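Local coordinates for transketolase (Campylobacter jejuni, PDB 3L84), which belongs to the transketolase family of thiamine-diphosphate-dependent enzymes and combines two domains of the cofactor-binding class with a smaller C-terminal domain, at residues F471-D475 and S533-V537; L520-K524 and A544-E548; A526-A532 and F552-S558; L539-S543 and F620-V626. All coordinates share one frame; numbering follows the deposited sequence. Where two conformers were deposited one is given.

Interaction 1: residues F471-D475 and S533-V537; sequences FRPAD and SGSEV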
loop_
_atom_site.group_PDB
_atom_site.type_symbol
_atom_site.label_atom_id
_atom_site.label_comp_id
_atom_site.label_asym_id
_atom_site.label_seq_id
_atom_site.Cartn_x
_atom_site.Cartn_y
_atom_site.Cartn_z
ATOM N N PHE A 471 -16.166 9.468 -5.863
ATOM C CA PHE A 471 -16.689 10.485 -6.776
ATOM C C PHE A 471 -15.691 10.799 -7.862
ATOM O O PHE A 471 -14.517 11.042 -7.570
ATOM C CB PHE A 471 -17.009 11.765 -6.038
ATOM C CG PHE A 471 -18.142 11.651 -5.080
ATOM C CD1 PHE A 471 -19.441 11.621 -5.532
ATOM C CD2 PHE A 471 -17.910 11.551 -3.721
ATOM C CE1 PHE A 471 -20.502 11.560 -4.638
ATOM C CE2 PHE A 471 -18.986 11.482 -2.845
ATOM C CZ PHE A 471 -20.252 11.484 -3.331
ATOM N N ARG A 472 -16.121 10.807 -9.116
ATOM C CA ARG A 472 -15.258 11.173 -10.250
ATOM C C ARG A 472 -16.011 12.240 -11.063
ATOM O O ARG A 472 -16.633 11.945 -12.089
ATOM C CB ARG A 472 -14.865 9.966 -11.058
ATOM C CG ARG A 472 -13.894 10.224 -12.144
ATOM C CD ARG A 472 -13.292 8.938 -12.754
ATOM N NE ARG A 472 -12.280 9.238 -13.782
ATOM C CZ ARG A 472 -12.415 9.108 -15.090
ATOM N NH1 ARG A 472 -13.480 8.578 -15.647
ATOM N NH2 ARG A 472 -11.394 9.466 -15.842
ATOM N N PRO A 473 -15.972 13.499 -10.608
ATOM C CA PRO A 473 -16.826 14.526 -11.203
ATOM C C PRO A 473 -16.364 14.905 -12.597
ATOM O O PRO A 473 -15.162 14.943 -12.881
ATOM C CB PRO A 473 -16.688 15.706 -10.241
ATOM C CG PRO A 473 -15.387 15.491 -9.581
ATOM C CD PRO A 473 -15.267 13.997 -9.404
ATOM N N ALA A 474 -17.319 15.179 -13.480
ATOM C CA ALA A 474 -17.017 15.593 -14.830
ATOM C C ALA A 474 -16.820 17.091 -14.955
ATOM O O ALA A 474 -16.233 17.547 -15.956
ATOM C CB ALA A 474 -18.111 15.149 -15.764
ATOM N N ASP A 475 -17.219 17.862 -13.966
ATOM C CA ASP A 475 -17.062 19.332 -14.027
ATOM C C ASP A 475 -17.143 19.875 -12.625
ATOM O O ASP A 475 -17.320 19.119 -11.670
ATOM C CB ASP A 475 -18.065 20.004 -15.011
ATOM C CG ASP A 475 -19.499 20.032 -14.544
ATOM O OD1 ASP A 475 -19.824 19.589 -13.425
ATOM O OD2 ASP A 475 -20.333 20.592 -15.319
ATOM N N SER A 533 -17.982 8.562 -16.705
ATOM C CA SER A 533 -17.676 9.426 -15.583
ATOM C C SER A 533 -16.531 10.378 -15.948
ATOM O O SER A 533 -15.757 10.156 -16.890
ATOM C CB SER A 533 -17.274 8.617 -14.350
ATOM O OG SER A 533 -16.058 7.935 -14.557
ATOM N N GLY A 534 -16.376 11.428 -15.161
ATOM C CA GLY A 534 -15.241 12.292 -15.230
ATOM C C GLY A 534 -14.917 12.775 -16.615
ATOM O O GLY A 534 -15.814 13.225 -17.360
ATOM N N SER A 535 -13.650 12.692 -16.964
ATOM C CA SER A 535 -13.122 13.179 -18.224
ATOM C C SER A 535 -13.699 12.524 -19.458
ATOM O O SER A 535 -13.479 13.050 -20.546
ATOM C CB SER A 535 -11.600 13.076 -18.251
ATOM O OG SER A 535 -11.190 11.735 -17.952
ATOM N N GLU A 536 -14.422 11.417 -19.338
ATOM C CA GLU A 536 -14.995 10.765 -20.539
ATOM C C GLU A 536 -16.410 11.178 -20.872
ATOM O O GLU A 536 -16.947 10.766 -21.896
ATOM C CB GLU A 536 -14.870 9.231 -20.394
ATOM C CG GLU A 536 -13.470 8.749 -20.662
ATOM C CD GLU A 536 -12.467 9.240 -19.643
ATOM O OE1 GLU A 536 -12.530 8.742 -18.488
ATOM O OE2 GLU A 536 -11.626 10.113 -19.969
ATOM N N VAL A 537 -17.032 12.010 -20.046
ATOM C CA VAL A 537 -18.429 12.382 -20.306
ATOM C C VAL A 537 -18.563 13.206 -21.582
ATOM O O VAL A 537 -19.443 12.988 -22.398
ATOM C CB VAL A 537 -19.058 13.120 -19.077
ATOM C CG1 VAL A 537 -20.465 13.668 -19.417
ATOM C CG2 VAL A 537 -19.156 12.182 -17.901
#

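Interaction 2: residues L520-K524 and A544-E548; sequences LKESK and ANELE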
loop_
_atom_site.group_PDB
_atom_site.type_symbol
_atom_site.label_atom_id
_atom_site.label_comp_id
_atom_site.label_asym_id
_atom_site.label_seq_id
_atom_site.Cartn_x
_atom_site.Cartn_y
_atom_site.Cartn_z
ATOM N N LEU A 520 -27.877 13.261 -18.880
ATOM C CA LEU A 520 -27.503 14.535 -19.524
ATOM C C LEU A 520 -28.233 14.708 -20.848
ATOM O O LEU A 520 -28.385 15.829 -21.335
ATOM C CB LEU A 520 -25.986 14.594 -19.832
ATOM C CG LEU A 520 -25.136 14.746 -18.620
ATOM C CD1 LEU A 520 -23.687 14.561 -19.002
ATOM C CD2 LEU A 520 -25.346 16.121 -17.989
ATOM N N LYS A 521 -28.618 13.597 -21.472
ATOM C CA LYS A 521 -29.301 13.623 -22.769
ATOM C C LYS A 521 -30.229 12.452 -22.774
ATOM O O LYS A 521 -29.834 11.347 -22.376
ATOM C CB LYS A 521 -28.295 13.531 -23.929
ATOM C CG LYS A 521 -28.889 13.562 -25.316
ATOM C CD LYS A 521 -27.755 13.485 -26.329
ATOM C CE LYS A 521 -28.211 13.358 -27.755
ATOM N NZ LYS A 521 -27.071 13.765 -28.635
ATOM N N GLU A 522 -31.472 12.683 -23.175
ATOM C CA GLU A 522 -32.488 11.634 -23.203
ATOM C C GLU A 522 -33.223 11.716 -24.509
ATOM O O GLU A 522 -33.705 12.781 -24.876
ATOM C CB GLU A 522 -33.471 11.780 -22.047
ATOM C CG GLU A 522 -34.491 10.624 -21.886
ATOM C CD GLU A 522 -35.327 10.681 -20.628
ATOM O OE1 GLU A 522 -35.579 11.787 -20.111
ATOM O OE2 GLU A 522 -35.772 9.614 -20.165
ATOM N N SER A 523 -33.336 10.578 -25.166
ATOM C CA SER A 523 -34.032 10.483 -26.437
ATOM C C SER A 523 -35.080 9.393 -26.380
ATOM O O SER A 523 -34.828 8.301 -25.847
ATOM C CB SER A 523 -33.041 10.186 -27.563
ATOM O OG SER A 523 -32.034 11.184 -27.639
ATOM N N LYS A 524 -36.235 9.676 -26.987
ATOM C CA LYS A 524 -37.295 8.697 -27.117
ATOM C C LYS A 524 -36.782 7.500 -27.922
ATOM O O LYS A 524 -36.062 7.653 -28.918
ATOM C CB LYS A 524 -38.521 9.334 -27.787
ATOM N N ALA A 544 -22.549 10.898 -28.927
ATOM C CA ALA A 544 -23.996 10.787 -29.031
ATOM C C ALA A 544 -24.533 11.767 -30.093
ATOM O O ALA A 544 -25.401 11.425 -30.877
ATOM C CB ALA A 544 -24.647 11.053 -27.688
ATOM N N ASN A 545 -23.961 12.965 -30.161
ATOM C CA ASN A 545 -24.355 13.954 -31.195
ATOM C C ASN A 545 -24.047 13.403 -32.587
ATOM O O ASN A 545 -24.845 13.527 -33.511
ATOM C CB ASN A 545 -23.593 15.278 -30.997
ATOM C CG ASN A 545 -24.119 16.096 -29.856
ATOM O OD1 ASN A 545 -25.263 15.911 -29.421
ATOM N ND2 ASN A 545 -23.280 17.012 -29.333
ATOM N N GLU A 546 -22.886 12.779 -32.759
ATOM C CA GLU A 546 -22.556 12.169 -34.031
ATOM C C GLU A 546 -23.494 10.997 -34.369
ATOM O O GLU A 546 -23.959 10.878 -35.507
ATOM C CB GLU A 546 -21.081 11.732 -34.055
ATOM C CG GLU A 546 -20.618 11.091 -35.378
ATOM C CD GLU A 546 -20.697 12.033 -36.569
ATOM O OE1 GLU A 546 -20.661 13.265 -36.346
ATOM O OE2 GLU A 546 -20.786 11.535 -37.724
ATOM N N LEU A 547 -23.777 10.137 -33.393
ATOM C CA LEU A 547 -24.685 9.011 -33.589
ATOM C C LEU A 547 -26.083 9.517 -33.976
ATOM O O LEU A 547 -26.691 8.977 -34.881
ATOM C CB LEU A 547 -24.736 8.108 -32.341
ATOM C CG LEU A 547 -23.536 7.180 -32.078
ATOM C CD1 LEU A 547 -23.483 6.765 -30.634
ATOM C CD2 LEU A 547 -23.579 5.953 -32.972
ATOM N N GLU A 548 -26.551 10.581 -33.336
ATOM C CA GLU A 548 -27.849 11.184 -33.672
ATOM C C GLU A 548 -27.837 11.739 -35.111
ATOM O O GLU A 548 -28.813 11.571 -35.848
ATOM C CB GLU A 548 -28.201 12.273 -32.656
ATOM C CG GLU A 548 -28.508 11.752 -31.267
ATOM C CD GLU A 548 -29.976 11.473 -30.970
ATOM O OE1 GLU A 548 -30.838 11.560 -31.898
ATOM O OE2 GLU A 548 -30.271 11.169 -29.796
#

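Interaction 3: residues A526-A532 and F552-S558; sequences AKFTLLA and FACNVVS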
loop_
_atom_site.group_PDB
_atom_site.type_symbol
_atom_site.label_atom_id
_atom_site.label_comp_id
_atom_site.label_asym_id
_atom_site.label_seq_id
_atom_site.Cartn_x
_atom_site.Cartn_y
_atom_site.Cartn_z
ATOM N N ALA A 526 -34.454 5.367 -27.388
ATOM C CA ALA A 526 -33.016 5.331 -27.500
ATOM C C ALA A 526 -32.561 3.942 -27.870
ATOM O O ALA A 526 -33.006 2.965 -27.280
ATOM C CB ALA A 526 -32.364 5.767 -26.170
ATOM N N LYS A 527 -31.663 3.881 -28.844
ATOM C CA LYS A 527 -31.037 2.669 -29.275
ATOM C C LYS A 527 -29.764 2.387 -28.484
ATOM O O LYS A 527 -29.380 1.220 -28.343
ATOM C CB LYS A 527 -30.673 2.783 -30.761
ATOM C CG LYS A 527 -31.861 3.021 -31.709
ATOM C CD LYS A 527 -32.847 1.859 -31.652
ATOM C CE LYS A 527 -33.917 1.957 -32.739
ATOM N NZ LYS A 527 -34.628 0.653 -32.911
ATOM N N PHE A 528 -29.109 3.452 -28.023
ATOM C CA PHE A 528 -27.851 3.331 -27.273
ATOM C C PHE A 528 -27.903 4.238 -26.075
ATOM O O PHE A 528 -28.504 5.310 -26.156
ATOM C CB PHE A 528 -26.650 3.781 -28.097
ATOM C CG PHE A 528 -26.439 2.991 -29.337
ATOM C CD1 PHE A 528 -26.084 1.654 -29.274
ATOM C CD2 PHE A 528 -26.579 3.586 -30.581
ATOM C CE1 PHE A 528 -25.897 0.932 -30.429
ATOM C CE2 PHE A 528 -26.401 2.858 -31.743
ATOM C CZ PHE A 528 -26.055 1.533 -31.653
ATOM N N THR A 529 -27.254 3.832 -24.981
ATOM C CA THR A 529 -26.981 4.703 -23.852
ATOM C C THR A 529 -25.489 4.725 -23.653
ATOM O O THR A 529 -24.885 3.656 -23.536
ATOM C CB THR A 529 -27.711 4.260 -22.564
ATOM O OG1 THR A 529 -29.132 4.312 -22.782
ATOM C CG2 THR A 529 -27.358 5.155 -21.384
ATOM N N LEU A 530 -24.888 5.915 -23.640
ATOM C CA LEU A 530 -23.450 6.072 -23.378
ATOM C C LEU A 530 -23.318 6.546 -21.953
ATOM O O LEU A 530 -23.899 7.585 -21.605
ATOM C CB LEU A 530 -22.845 7.082 -24.349
ATOM C CG LEU A 530 -22.813 6.669 -25.843
ATOM C CD1 LEU A 530 -24.144 6.683 -26.566
ATOM C CD2 LEU A 530 -21.848 7.605 -26.560
ATOM N N LEU A 531 -22.645 5.775 -21.138
ATOM C CA LEU A 531 -22.476 6.010 -19.711
ATOM C C LEU A 531 -21.002 6.289 -19.450
ATOM O O LEU A 531 -20.151 5.478 -19.868
ATOM C CB LEU A 531 -22.939 4.768 -18.928
ATOM C CG LEU A 531 -22.838 4.839 -17.422
ATOM C CD1 LEU A 531 -23.935 4.023 -16.747
ATOM C CD2 LEU A 531 -21.481 4.405 -16.964
ATOM N N ALA A 532 -20.690 7.371 -18.743
ATOM C CA ALA A 532 -19.306 7.687 -18.483
ATOM C C ALA A 532 -19.210 8.436 -17.184
ATOM O O ALA A 532 -20.208 8.949 -16.671
ATOM C CB ALA A 532 -18.715 8.528 -19.610
ATOM N N PHE A 552 -29.198 7.498 -35.088
ATOM C CA PHE A 552 -29.368 6.663 -33.893
ATOM C C PHE A 552 -29.694 7.486 -32.654
ATOM O O PHE A 552 -28.855 8.266 -32.206
ATOM C CB PHE A 552 -28.110 5.850 -33.622
ATOM C CG PHE A 552 -27.669 4.998 -34.796
ATOM C CD1 PHE A 552 -28.124 3.697 -34.934
ATOM C CD2 PHE A 552 -26.779 5.500 -35.734
ATOM C CE1 PHE A 552 -27.722 2.912 -36.021
ATOM C CE2 PHE A 552 -26.376 4.718 -36.838
ATOM C CZ PHE A 552 -26.850 3.433 -36.959
ATOM N N ALA A 553 -30.866 7.250 -32.076
ATOM C CA ALA A 553 -31.276 7.930 -30.842
ATOM C C ALA A 553 -30.432 7.453 -29.661
ATOM O O ALA A 553 -30.255 6.246 -29.498
ATOM C CB ALA A 553 -32.762 7.675 -30.572
ATOM N N CYS A 554 -29.939 8.392 -28.851
ATOM C CA CYS A 554 -29.059 8.075 -27.733
ATOM C C CYS A 554 -29.435 8.751 -26.424
ATOM O O CYS A 554 -29.926 9.893 -26.414
ATOM C CB CYS A 554 -27.653 8.552 -28.026
ATOM S SG CYS A 554 -26.850 7.759 -29.354
ATOM N N ASN A 555 -29.272 8.013 -25.334
ATOM C CA ASN A 555 -29.148 8.593 -23.995
ATOM C C ASN A 555 -27.679 8.809 -23.672
ATOM O O ASN A 555 -26.834 8.057 -24.127
ATOM C CB ASN A 555 -29.762 7.671 -22.921
ATOM C CG ASN A 555 -31.281 7.713 -22.869
ATOM O OD1 ASN A 555 -31.954 8.413 -23.652
ATOM N ND2 ASN A 555 -31.833 6.984 -21.889
ATOM N N VAL A 556 -27.383 9.816 -22.844
ATOM C CA VAL A 556 -26.057 9.986 -22.266
ATOM C C VAL A 556 -26.244 10.136 -20.764
ATOM O O VAL A 556 -27.019 10.982 -20.301
ATOM C CB VAL A 556 -25.315 11.203 -22.821
ATOM C CG1 VAL A 556 -23.953 11.334 -22.151
ATOM C CG2 VAL A 556 -25.141 11.102 -24.361
ATOM N N VAL A 557 -25.535 9.294 -20.043
ATOM C CA VAL A 557 -25.543 9.236 -18.605
ATOM C C VAL A 557 -24.192 9.627 -18.055
ATOM O O VAL A 557 -23.161 9.088 -18.482
ATOM C CB VAL A 557 -25.870 7.794 -18.146
ATOM C CG1 VAL A 557 -25.649 7.621 -16.615
ATOM C CG2 VAL A 557 -27.301 7.383 -18.535
ATOM N N SER A 558 -24.210 10.577 -17.122
ATOM C CA SER A 558 -23.036 10.881 -16.316
ATOM C C SER A 558 -23.124 10.119 -14.996
ATOM O O SER A 558 -24.178 10.142 -14.336
ATOM C CB SER A 558 -22.915 12.378 -16.061
ATOM O OG SER A 558 -21.741 12.640 -15.272
#

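Interaction 4: residues L539-S543 and F620-V626; sequences LCLES and FSVSKLV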
loop_
_atom_site.group_PDB
_atom_site.type_symbol
_atom_site.label_atom_id
_atom_site.label_comp_id
_atom_site.label_asym_id
_atom_site.label_seq_id
_atom_site.Cartn_x
_atom_site.Cartn_y
_atom_site.Cartn_z
ATOM N N LEU A 539 -16.647 13.189 -24.208
ATOM C CA LEU A 539 -16.475 12.294 -25.359
ATOM C C LEU A 539 -17.803 11.615 -25.695
ATOM O O LEU A 539 -18.156 11.453 -26.875
ATOM C CB LEU A 539 -15.373 11.246 -25.038
ATOM C CG LEU A 539 -15.272 10.097 -26.019
ATOM C CD1 LEU A 539 -14.862 10.523 -27.411
ATOM C CD2 LEU A 539 -14.261 9.070 -25.479
ATOM N N CYS A 540 -18.524 11.185 -24.668
ATOM C CA CYS A 540 -19.820 10.545 -24.882
ATOM C C CYS A 540 -20.876 11.524 -25.385
ATOM O O CYS A 540 -21.668 11.165 -26.246
ATOM C CB CYS A 540 -20.303 9.861 -23.628
ATOM S SG CYS A 540 -19.313 8.403 -23.214
ATOM N N LEU A 541 -20.895 12.760 -24.897
ATOM C CA LEU A 541 -21.834 13.742 -25.429
ATOM C C LEU A 541 -21.566 13.976 -26.933
ATOM O O LEU A 541 -22.503 14.018 -27.756
ATOM C CB LEU A 541 -21.773 15.063 -24.644
ATOM C CG LEU A 541 -22.364 14.983 -23.262
ATOM C CD1 LEU A 541 -21.891 16.208 -22.434
ATOM C CD2 LEU A 541 -23.900 14.880 -23.276
ATOM N N GLU A 542 -20.296 14.183 -27.286
ATOM C CA GLU A 542 -19.915 14.416 -28.668
ATOM C C GLU A 542 -20.215 13.209 -29.525
ATOM O O GLU A 542 -20.675 13.348 -30.666
ATOM C CB GLU A 542 -18.433 14.794 -28.780
ATOM C CG GLU A 542 -18.066 16.126 -28.058
ATOM C CD GLU A 542 -18.347 17.372 -28.870
ATOM O OE1 GLU A 542 -17.578 17.659 -29.804
ATOM O OE2 GLU A 542 -19.321 18.079 -28.540
ATOM N N SER A 543 -19.982 12.013 -28.988
ATOM C CA SER A 543 -20.255 10.794 -29.739
ATOM C C SER A 543 -21.759 10.579 -29.944
ATOM O O SER A 543 -22.194 10.175 -31.018
ATOM C CB SER A 543 -19.636 9.570 -29.074
ATOM O OG SER A 543 -18.214 9.698 -29.042
ATOM N N PHE A 620 -9.666 7.048 -27.262
ATOM C CA PHE A 620 -10.626 8.047 -26.744
ATOM C C PHE A 620 -10.785 9.190 -27.703
ATOM O O PHE A 620 -10.242 10.270 -27.523
ATOM C CB PHE A 620 -10.263 8.461 -25.310
ATOM C CG PHE A 620 -10.362 7.312 -24.350
ATOM C CD1 PHE A 620 -11.591 6.967 -23.804
ATOM C CD2 PHE A 620 -9.272 6.525 -24.057
ATOM C CE1 PHE A 620 -11.711 5.866 -22.981
ATOM C CE2 PHE A 620 -9.397 5.420 -23.248
ATOM C CZ PHE A 620 -10.627 5.074 -22.709
ATOM N N SER A 621 -11.487 8.885 -28.794
ATOM C CA SER A 621 -11.879 9.875 -29.809
ATOM C C SER A 621 -13.296 9.570 -30.235
ATOM O O SER A 621 -13.751 8.430 -30.138
ATOM C CB SER A 621 -10.970 9.846 -31.042
ATOM O OG SER A 621 -11.255 8.697 -31.829
ATOM N N VAL A 622 -13.973 10.579 -30.755
ATOM C CA VAL A 622 -15.335 10.387 -31.227
ATOM C C VAL A 622 -15.365 9.320 -32.332
ATOM O O VAL A 622 -16.217 8.418 -32.342
ATOM C CB VAL A 622 -15.951 11.722 -31.713
ATOM C CG1 VAL A 622 -17.299 11.488 -32.466
ATOM C CG2 VAL A 622 -16.132 12.632 -30.520
ATOM N N SER A 623 -14.482 9.419 -33.314
ATOM C CA SER A 623 -14.540 8.493 -34.443
ATOM C C SER A 623 -14.368 7.045 -33.969
ATOM O O SER A 623 -15.088 6.157 -34.425
ATOM C CB SER A 623 -13.480 8.834 -35.484
ATOM O OG SER A 623 -13.777 10.068 -36.122
ATOM N N LYS A 624 -13.426 6.814 -33.060
ATOM C CA LYS A 624 -13.171 5.442 -32.615
ATOM C C LYS A 624 -14.312 4.911 -31.758
ATOM O O LYS A 624 -14.693 3.745 -31.851
ATOM C CB LYS A 624 -11.843 5.329 -31.891
ATOM C CG LYS A 624 -10.648 5.531 -32.823
ATOM C CD LYS A 624 -9.349 5.464 -32.093
ATOM C CE LYS A 624 -8.114 5.500 -32.981
ATOM N NZ LYS A 624 -6.845 5.438 -32.186
ATOM N N LEU A 625 -14.852 5.763 -30.877
ATOM C CA LEU A 625 -15.932 5.314 -30.032
ATOM C C LEU A 625 -17.193 5.041 -30.841
ATOM O O LEU A 625 -17.851 4.034 -30.651
ATOM C CB LEU A 625 -16.193 6.307 -28.890
ATOM C CG LEU A 625 -17.363 5.963 -27.992
ATOM C CD1 LEU A 625 -17.215 4.593 -27.338
ATOM C CD2 LEU A 625 -17.521 7.043 -26.900
ATOM N N VAL A 626 -17.505 5.915 -31.774
ATOM C CA VAL A 626 -18.654 5.668 -32.648
ATOM C C VAL A 626 -18.494 4.389 -33.462
ATOM O O VAL A 626 -19.430 3.626 -33.598
ATOM C CB VAL A 626 -18.899 6.866 -33.563
ATOM C CG1 VAL A 626 -19.884 6.525 -34.723
ATOM C CG2 VAL A 626 -19.410 8.065 -32.760
#

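Interaction 1: residues F471-D475 and S533-V537
Arg472 reaches across to the segment 533-537 with a side chain extended as far as NE and ends in a grip on Glu536. Its CG stands anti to the backbone N (chi1 -175°), which carries the guanidinium past Ser533 to the turn beyond it. Both terminal nitrogens, Arg472 NH1 and Arg472 NH2, lie 3.0 Å from the same carboxylate oxygen, Glu536 OE1, and that oxygen sits almost exactly in the guanidinium plane. NH2 uses the syn lone pair of OE1, whereas NH1 meets it nearly along the C-O bond; the two flat groups are only 27° from coplanar. Glu536 presents this oxygen because its chain folds at chi2 (65°), and Ser535 OG donates to the other oxygen, Glu536 OE2, at 2.6 Å, which, with Ala586 N on OE1, should help hold the carboxylate's rotation.

Arg472 NH1 also donates to Ser533 OG at 2.9 Å, again close to the plane, and Ser533 OG is bonded to Glu585 as well. On one face of the guanidinium lie Gly534 CA and Ser535 N, near its rim. Asp442 forms a salt bridge with NE, so the positive charge of this buried arginine is met by two carboxylates, Glu536 and Asp442.

The backbones come very close (Ala474 CA to Gly534 CA 3.8 Å), but the one hydrogen bond between them, Gly534 N to Arg472 O at 3.1 Å, is weak; Gly534 CA directs a CA-H...O contact to Pro473 O. Ala474 CB rests 3.8 Å from Val537 CG2. The arrangement is a buried, salt-bridged interdomain junction, in which the loop following strand 469-471 of the pyrimidine-binding domain docks on the loop leading into helix 537-549 of the C-terminal domain.

Interaction 2: residues L520-K524 and A544-E548
Polar side chains bridge the edge strand 518-521 of the C-terminal domain's mixed sheet to helix 537-549 in this surface contact, with Lys521 and Ser523 facing Ala544, Asn545 and Glu548. The backbones stay well apart, the closest CA pair being Lys521 CA and Ala544 CA at 8.7 Å, and side chains span the interval. Lys521 crosses most of it: CG is anti to the backbone N (chi1 -179°) and every later torsion is also extended, placing NZ against the helix. There Lys521 NZ makes a weak hydrogen bond to Asn545 OD1 at 2.9 Å, while Lys521 NZ and CD pass beside Ala544 CB.

Glu548 comes from the opposite direction, its chain bent at chi2 (-93°), and its CG packs 3.6 Å from Lys521 NZ. The charges do not join in a salt bridge: Lys521 NZ is 4.3 Å from Glu548 OE2, though the opposite charges probably still attract. Glu548 OE2 is instead 2.8 Å from Ser523 OG, and it also accepts from Cys554 N, so the carboxylate is tied to the start of the neighbouring strand. Ser523 OG has Cys554 O as a second polar neighbour.

A classic beta bulge, with Leu520 and Lys521 set against Val556, ends the edge strand. Strand 554-558 runs antiparallel beside it; Ala544 packs on Val556 and Leu547 on Cys554, and Leu547 also reaches Val626 of helix 622-629.

Interaction 3: residues A526-A532 and F552-S558
Phe528 O and Asn555 N, 2.9 Å apart, are joined within a regular ladder between two parallel strands. The alternation continues as Leu530 N donates to Asn555 O, Val557 N to Leu530 O at 2.8 Å, and Ala532 N to Val557 O. Strands 528-532 and 554-558 thus run 16° from parallel, their axes 4.6 Å apart, with CA-H...O contacts such as Cys554 CA to Phe528 O between the rungs. At the entry end Ala553 O takes two donors, Lys527 N at 2.8 Å and, weakly, Phe528 N.

Side chains divide between two faces. On one, Thr529 CG2 touches Val557 CG2 at 3.6 Å, and Leu531 CD1 meets Val557 CG1. Thr529 places its methyl anti to the backbone N (chi1 -62° for OG1), which turns OG1 beside Asn555 CB; that hydroxyl bonds to Lys578 O, and the Asn555 amide is held by Ser523 N and Leu576 O. On the other face, Cys554 SG lies near the plane of the Phe528 ring at its edge and 4.0 Å from Leu530 CD1. The Phe528 and Phe552 side chains run side by side, with rings inclined at 48° and Phe528 CE2 3.7 Å from Phe552 CD1.

Together with helix 537-549 the strands form a beta-alpha-beta unit. The helix lies over the Cys554, Val556 and Ala532 face, where Ile629 of helix 622-629 also meets Phe528 and Leu530; strand 580-584 pairs with the far edge of strand 528-532, and strand 518-521 with that of strand 554-558.

Interaction 4: residues L539-S543 and F620-V626
Leu539 lies across the start of the segment 620-626, its two methyls aimed at different targets. Leu539 CD2 meets the edge of the Phe620 ring, 3.8 Å from Phe620 CD1 and in the ring plane, and the two side chains cross at about a right angle. The other methyl, Leu539 CD1, presses on the backbone where the helix begins, 3.4 Å from Ser621 C. Chi1 of 169° carries CG across, anti to the backbone N, and chi2 of 64° then turns the two methyls to their separate targets.

Leu625 approaches obliquely from the next turn of its helix. Its CD2 is 3.9 Å from Leu539 CG and 3.5 Å from Ser543 OG, so one methyl wedges between two residues a helical turn apart. Ser543 OG folds back to donate to Leu539 O at 2.8 Å, and Ser543 N reaches the same oxygen from the opposite face of its plane. With that polar bond made inside its own helix, Ser543 can meet Leu625 and Val622 by packing. Val622 CG2 adds a contact of 3.6 Å to Glu542 CB, and Val626 CG2 rests near Ser543 CB. Ser621 OG caps the second helix, accepting from Lys624 N.

The short helical segments cross at -72°, their axes 9.4 Å apart, with van der Waals packing between them. Val584 of strand 580-584 touches Leu539, Cys540, Phe620 and Leu625, while Cys540 and Ser543 lean on Leu530 of strand 528-532: both helices pack against the sheet.

From the N terminus, residues 471-475 of the pyrimidine-binding domain come first, and interaction 1 closes a long loop by meeting 533-537, thereby joining two domains. Before that loop ends, 520-524 and 526-532 have opened interactions 2 and 3, whose second segments, 544-548 and 552-558, follow it; interactions 1, 2 and 3 therefore all cross one another. Interaction 4 opens at 539-543, after interaction 1 has closed, but crosses interactions 2 and 3 and closes near the C terminus at 620-626. Helix 537-549 serves interactions 2 and 4, its first residue Val537 belongs to interaction 1, and interaction 3 pairs the strands either side of it in sequence.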